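Local structure of PTS-dependent dihydroxyacetone kinase operon regulatory protein (Escherichia coli, 4LRZ) at residues Thr18-Cys23 / Met27-Trp32; Ala59-Ala64 / Ser86-Pro91. The protein activates transcription of the dhaKLM operon from a sigma-70 promoter and represses its own expression, the present chain probably being its sensor part. All blocks are in the same frame, centred on the assembly; numbering follows the deposited sequence.

Interaction 1 of 2, residues Thr18-Cys23 / Met27-Trp32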
loop_
_atom_site.group_PDB
_atom_site.type_symbol
_atom_site.label_atom_id
_atom_site.label_comp_id
_atom_site.label_asym_id
_atom_site.label_seq_id
_atom_site.Cartn_x
_atom_site.Cartn_y
_atom_site.Cartn_z
ATOM N N THR F 18 -0.779 19.789 30.432
ATOM C CA THR F 18 -0.484 18.498 31.033
ATOM C C THR F 18 0.990 18.153 30.861
ATOM O O THR F 18 1.640 17.690 31.808
ATOM C CB THR F 18 -1.348 17.415 30.379
ATOM O OG1 THR F 18 -2.722 17.741 30.620
ATOM C CG2 THR F 18 -1.050 16.043 30.950
ATOM N N SER F 19 1.504 18.412 29.652
ATOM C CA SER F 19 2.911 18.240 29.342
ATOM C C SER F 19 3.806 19.116 30.224
ATOM O O SER F 19 4.839 18.663 30.727
ATOM C CB SER F 19 3.180 18.523 27.868
ATOM O OG SER F 19 4.582 18.562 27.618
ATOM N N TRP F 20 3.402 20.370 30.402
ATOM C CA TRP F 20 4.071 21.271 31.325
ATOM C C TRP F 20 4.124 20.730 32.748
ATOM O O TRP F 20 5.159 20.832 33.379
ATOM C CB TRP F 20 3.400 22.612 31.325
ATOM C CG TRP F 20 3.699 23.472 30.136
ATOM C CD1 TRP F 20 4.348 23.112 28.975
ATOM C CD2 TRP F 20 3.282 24.834 29.955
ATOM N NE1 TRP F 20 4.395 24.179 28.115
ATOM C CE2 TRP F 20 3.749 25.246 28.680
ATOM C CE3 TRP F 20 2.585 25.759 30.762
ATOM C CZ2 TRP F 20 3.543 26.554 28.186
ATOM C CZ3 TRP F 20 2.363 27.056 30.261
ATOM C CH2 TRP F 20 2.837 27.438 28.980
ATOM N N GLU F 21 3.032 20.140 33.241
ATOM C CA GLU F 21 3.049 19.517 34.587
ATOM C C GLU F 21 4.067 18.381 34.704
ATOM O O GLU F 21 4.636 18.210 35.760
ATOM C CB GLU F 21 1.673 18.984 35.062
ATOM C CG GLU F 21 0.519 20.015 35.206
ATOM C CD GLU F 21 -0.857 19.364 35.611
ATOM O OE1 GLU F 21 -1.048 18.121 35.402
ATOM O OE2 GLU F 21 -1.749 20.105 36.141
ATOM N N ARG F 22 4.284 17.594 33.646
ATOM C CA ARG F 22 5.299 16.519 33.699
ATOM C C ARG F 22 6.704 17.115 33.712
ATOM O O ARG F 22 7.581 16.682 34.468
ATOM C CB ARG F 22 5.148 15.539 32.539
ATOM C CG ARG F 22 3.791 14.816 32.488
ATOM C CD ARG F 22 3.800 13.688 31.413
ATOM N NE ARG F 22 3.918 14.181 30.032
ATOM C CZ ARG F 22 2.875 14.517 29.265
ATOM N NH1 ARG F 22 1.625 14.419 29.733
ATOM N NH2 ARG F 22 3.080 14.954 28.023
ATOM N N CYS F 23 6.892 18.136 32.886
ATOM C CA CYS F 23 8.183 18.826 32.758
ATOM C C CYS F 23 8.587 19.617 34.012
ATOM O O CYS F 23 9.775 19.783 34.286
ATOM C CB CYS F 23 8.167 19.760 31.540
ATOM S SG CYS F 23 8.169 18.959 29.880
ATOM N N MET F 27 12.799 19.772 35.670
ATOM C CA MET F 27 13.308 20.496 34.538
ATOM C C MET F 27 12.927 21.956 34.732
ATOM O O MET F 27 11.866 22.271 35.275
ATOM C CB MET F 27 12.622 19.929 33.269
ATOM C CG MET F 27 13.504 19.424 32.099
ATOM S SD MET F 27 12.532 19.038 30.529
ATOM C CE MET F 27 11.411 17.856 31.283
ATOM N N LYS F 28 13.779 22.845 34.254
ATOM C CA LYS F 28 13.511 24.280 34.323
ATOM C C LYS F 28 13.346 24.864 32.916
ATOM O O LYS F 28 13.946 24.374 31.956
ATOM C CB LYS F 28 14.640 24.981 35.079
ATOM C CG LYS F 28 14.885 24.373 36.457
ATOM C CD LYS F 28 16.371 24.238 36.770
ATOM C CE LYS F 28 16.867 25.274 37.810
ATOM N NZ LYS F 28 18.370 25.463 37.709
ATOM N N ARG F 29 12.538 25.918 32.826
ATOM C CA ARG F 29 12.264 26.634 31.588
ATOM C C ARG F 29 13.487 27.313 30.967
ATOM O O ARG F 29 13.570 27.437 29.744
ATOM C CB ARG F 29 11.122 27.642 31.795
ATOM C CG ARG F 29 9.757 26.965 32.077
ATOM C CD ARG F 29 8.589 27.939 32.190
ATOM N NE ARG F 29 7.521 27.713 31.202
ATOM C CZ ARG F 29 7.575 28.078 29.917
ATOM N NH1 ARG F 29 8.675 28.668 29.441
ATOM N NH2 ARG F 29 6.547 27.846 29.099
ATOM N N GLU F 30 14.446 27.751 31.770
ATOM C CA GLU F 30 15.522 28.568 31.178
ATOM C C GLU F 30 16.800 27.820 30.863
ATOM O O GLU F 30 17.707 28.410 30.324
ATOM C CB GLU F 30 15.859 29.821 32.006
ATOM C CG GLU F 30 14.860 30.155 33.113
ATOM C CD GLU F 30 14.787 29.051 34.164
ATOM O OE1 GLU F 30 15.870 28.550 34.568
ATOM O OE2 GLU F 30 13.648 28.687 34.560
ATOM N N THR F 31 16.904 26.547 31.213
ATOM C CA THR F 31 18.175 25.865 31.009
ATOM C C THR F 31 18.241 25.248 29.629
ATOM O O THR F 31 17.204 24.877 29.044
ATOM C CB THR F 31 18.450 24.788 32.062
ATOM O OG1 THR F 31 17.307 23.926 32.172
ATOM C CG2 THR F 31 18.798 25.447 33.476
ATOM N N TRP F 32 19.460 25.151 29.106
ATOM C CA TRP F 32 19.713 24.477 27.836
ATOM C C TRP F 32 21.164 24.088 27.827
ATOM O O TRP F 32 22.025 24.881 28.200
ATOM C CB TRP F 32 19.390 25.385 26.630
ATOM C CG TRP F 32 19.293 24.657 25.301
ATOM C CD1 TRP F 32 20.285 24.515 24.368
ATOM C CD2 TRP F 32 18.138 23.979 24.763
ATOM N NE1 TRP F 32 19.821 23.804 23.276
ATOM C CE2 TRP F 32 18.511 23.462 23.488
ATOM C CE3 TRP F 32 16.824 23.784 25.217
ATOM C CZ2 TRP F 32 17.625 22.733 22.674
ATOM C CZ3 TRP F 32 15.934 23.057 24.397
ATOM C CH2 TRP F 32 16.347 22.547 23.137
#
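Met27 and Arg29 fold back on the helix they have just left, and they reach it by different chemistry. Met27 can be followed from its root. Its CB sits only 3.0 Å from Cys23 O, a tight approach to the last turn of helix 14-26. CG and SD then lead back toward Cys23 without close partners in 18-23, and a bend at the last torsion (chi3 -57°) turns the methyl inward. Met27 CE lies against the CA-CB-SG side of Cys23, 3.7 Å from Cys23 SG and equally 3.7 Å from Cys23 CA, so sulfur and backbone carbon share one methyl. The thiol side of this apolar patch continues onto Phe136.

The second point of contact is cationic. Arg29 brings one branch of its guanidinium, NH2, over a face of the Trp20 indole, nearest the rim at CZ2 (NH2 to CZ2 3.4 Å). Arg29 CZ stands 4.9 Å from the centroid of the six-membered ring, 19° off its normal, which makes a cation-pi pair. The two planes are nearly perpendicular (88°), hence the guanidinium meets the ring edge-on rather than lying flat on it. On the five-membered ring of the indole, NE1 is hydrogen-bonded to Gln134 O. Arg29 also makes a cation-pi contact with Phe136, and NH2 a weak hydrogen bond to His135 O.

The example illustrates how the end of a helix and its following loop are tied to each other and to residues 134-138: a thioether methyl supplies dispersion, while aromatic faces and a weak carbonyl bond probably help accommodate the arginine's charge.

Interaction 2 of 2, residues Ala59-Ala64 / Ser86-Pro91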
loop_
_atom_site.group_PDB
_atom_site.type_symbol
_atom_site.label_atom_id
_atom_site.label_comp_id
_atom_site.label_asym_id
_atom_site.label_seq_id
_atom_site.Cartn_x
_atom_site.Cartn_y
_atom_site.Cartn_z
ATOM N N ALA F 59 13.138 9.603 0.934
ATOM C CA ALA F 59 12.660 9.897 -0.431
ATOM C C ALA F 59 11.485 10.886 -0.397
ATOM O O ALA F 59 11.448 11.869 -1.176
ATOM C CB ALA F 59 12.269 8.598 -1.175
ATOM N N ALA F 60 10.550 10.619 0.523
ATOM C CA ALA F 60 9.338 11.401 0.705
ATOM C C ALA F 60 9.643 12.846 1.153
ATOM O O ALA F 60 8.993 13.839 0.719
ATOM C CB ALA F 60 8.463 10.709 1.735
ATOM N N LEU F 61 10.645 12.943 2.020
ATOM C CA LEU F 61 11.095 14.208 2.567
ATOM C C LEU F 61 11.881 15.040 1.572
ATOM O O LEU F 61 11.697 16.254 1.522
ATOM C CB LEU F 61 11.881 13.987 3.875
ATOM C CG LEU F 61 11.085 14.346 5.126
ATOM C CD1 LEU F 61 9.701 13.821 5.112
ATOM C CD2 LEU F 61 11.784 13.924 6.469
ATOM N N GLU F 62 12.814 14.429 0.860
ATOM C CA GLU F 62 13.420 15.077 -0.325
ATOM C C GLU F 62 12.396 15.688 -1.269
ATOM O O GLU F 62 12.562 16.836 -1.677
ATOM C CB GLU F 62 14.327 14.122 -1.136
ATOM C CG GLU F 62 15.567 13.781 -0.301
ATOM C CD GLU F 62 16.216 12.471 -0.690
ATOM O OE1 GLU F 62 17.128 12.014 0.071
ATOM O OE2 GLU F 62 15.827 11.917 -1.759
ATOM N N ASP F 63 11.361 14.924 -1.598
ATOM C CA ASP F 63 10.292 15.411 -2.448
ATOM C C ASP F 63 9.509 16.568 -1.804
ATOM O O ASP F 63 9.131 17.514 -2.495
ATOM C CB ASP F 63 9.350 14.267 -2.845
ATOM C CG ASP F 63 10.028 13.218 -3.784
ATOM O OD1 ASP F 63 9.319 12.315 -4.282
ATOM O OD2 ASP F 63 11.263 13.277 -4.044
ATOM N N ALA F 64 9.263 16.513 -0.495
ATOM C CA ALA F 64 8.446 17.561 0.124
ATOM C C ALA F 64 9.251 18.831 0.024
ATOM O O ALA F 64 8.708 19.875 -0.292
ATOM C CB ALA F 64 8.094 17.260 1.591
ATOM N N SER F 86 17.366 11.419 10.407
ATOM C CA SER F 86 17.756 12.181 9.211
ATOM C C SER F 86 17.154 13.580 9.221
ATOM O O SER F 86 16.062 13.802 9.769
ATOM C CB SER F 86 17.252 11.450 7.979
ATOM O OG SER F 86 18.068 11.728 6.843
ATOM N N ARG F 87 17.868 14.520 8.610
ATOM C CA ARG F 87 17.420 15.898 8.479
ATOM C C ARG F 87 17.611 16.398 7.041
ATOM O O ARG F 87 18.594 16.060 6.397
ATOM C CB ARG F 87 18.253 16.790 9.415
ATOM C CG ARG F 87 18.213 16.364 10.875
ATOM C CD ARG F 87 19.604 16.285 11.492
ATOM N NE ARG F 87 20.303 17.534 11.338
ATOM C CZ ARG F 87 21.280 17.742 10.464
ATOM N NH1 ARG F 87 21.718 16.749 9.666
ATOM N NH2 ARG F 87 21.831 18.940 10.413
ATOM N N ASN F 88 16.716 17.229 6.542
ATOM C CA ASN F 88 16.977 17.885 5.266
ATOM C C ASN F 88 16.181 19.159 5.232
ATOM O O ASN F 88 15.506 19.463 6.228
ATOM C CB ASN F 88 16.695 16.973 4.049
ATOM C CG ASN F 88 15.243 16.703 3.868
ATOM O OD1 ASN F 88 14.686 16.861 2.779
ATOM N ND2 ASN F 88 14.601 16.315 4.932
ATOM N N GLY F 89 16.284 19.926 4.138
ATOM C CA GLY F 89 15.649 21.240 4.081
ATOM C C GLY F 89 16.670 22.359 3.878
ATOM O O GLY F 89 17.712 22.168 3.259
ATOM N N ASP F 90 16.368 23.535 4.394
ATOM C CA ASP F 90 17.200 24.686 4.129
ATOM C C ASP F 90 18.499 24.669 4.943
ATOM O O ASP F 90 18.463 24.596 6.175
ATOM C CB ASP F 90 16.413 25.962 4.409
ATOM C CG ASP F 90 17.289 27.181 4.423
ATOM O OD1 ASP F 90 17.818 27.548 3.365
ATOM O OD2 ASP F 90 17.446 27.786 5.494
ATOM N N PRO F 91 19.642 24.736 4.251
ATOM C CA PRO F 91 21.001 24.729 4.851
ATOM C C PRO F 91 21.158 25.631 6.104
ATOM O O PRO F 91 21.572 25.154 7.207
ATOM C CB PRO F 91 21.908 25.187 3.696
ATOM C CG PRO F 91 21.144 24.807 2.412
ATOM C CD PRO F 91 19.664 24.797 2.764
#
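Asn88 points the end of its amide at Leu61, and this pair makes up most of the contact between 59-64 and 86-91. Asn88 CG is 4.3 Å from Leu61 CB and also 4.3 Å from Leu61 O; the carbonyl oxygen lies near the amide plane, whereas CB is set off to one face. With CG between the backbone N and the carbonyl carbon (chi1 70°), the amide reaches out from the strand toward the helix. It is probably turned over in the model, which makes the identity of its oxygen and nitrogen doubtful. Glu62 borders the group chiefly through its backbone N, with CG farther away.

Around this shell, Leu61 is buried against Ile77 of the neighbouring strand and Ile181 of helix 174-211, while Trp65 packs on Asn88. The strand is held to its neighbour by backbone hydrogen bonds of Asn88 with Leu75 and of Ser86 with Ile77, and Ser86 OG is hydrogen-bonded to Gln58 OE1 of the helix. Just beyond, Asp90 takes the N-cap position of helix 91-99. Further out, Glu62 forms a salt bridge to a basic side chain on the chain of another protein, and Asp63 one to Arg183 of the second subunit.

Replacing Asn88 by alanine would remove the amide and would probably open a gap beside Leu61 and Trp65, leaving the Leu61 carbonyl without its polar neighbour. In this GAF domain, then, an amide end set between a carbonyl and a leucine side chain is one of several links from helix to sheet, with Trp65 and Gln58, while charges of the same helix meet other chains.

Overall arrangement
From the N terminus, helix 14-26 is followed at once by interaction 1, a short-range closure in which the loop 27-32 doubles back on the helix. The chain then runs through helix 40-49 into helix 51-66, where interaction 2 opens; it closes on the second strand of the hairpin formed by strands 74-79 and 84-89. The two contacts lie in series, neither nested nor crossed, with centres 30 Å apart and nearest atoms about 13 Å apart. Interaction 1 joins the C-terminal part of helix 14-26 to the loop that follows it, whereas interaction 2 ties a helix of the GAF domain to the outermost strand, within this chain, of its five-stranded antiparallel sheet.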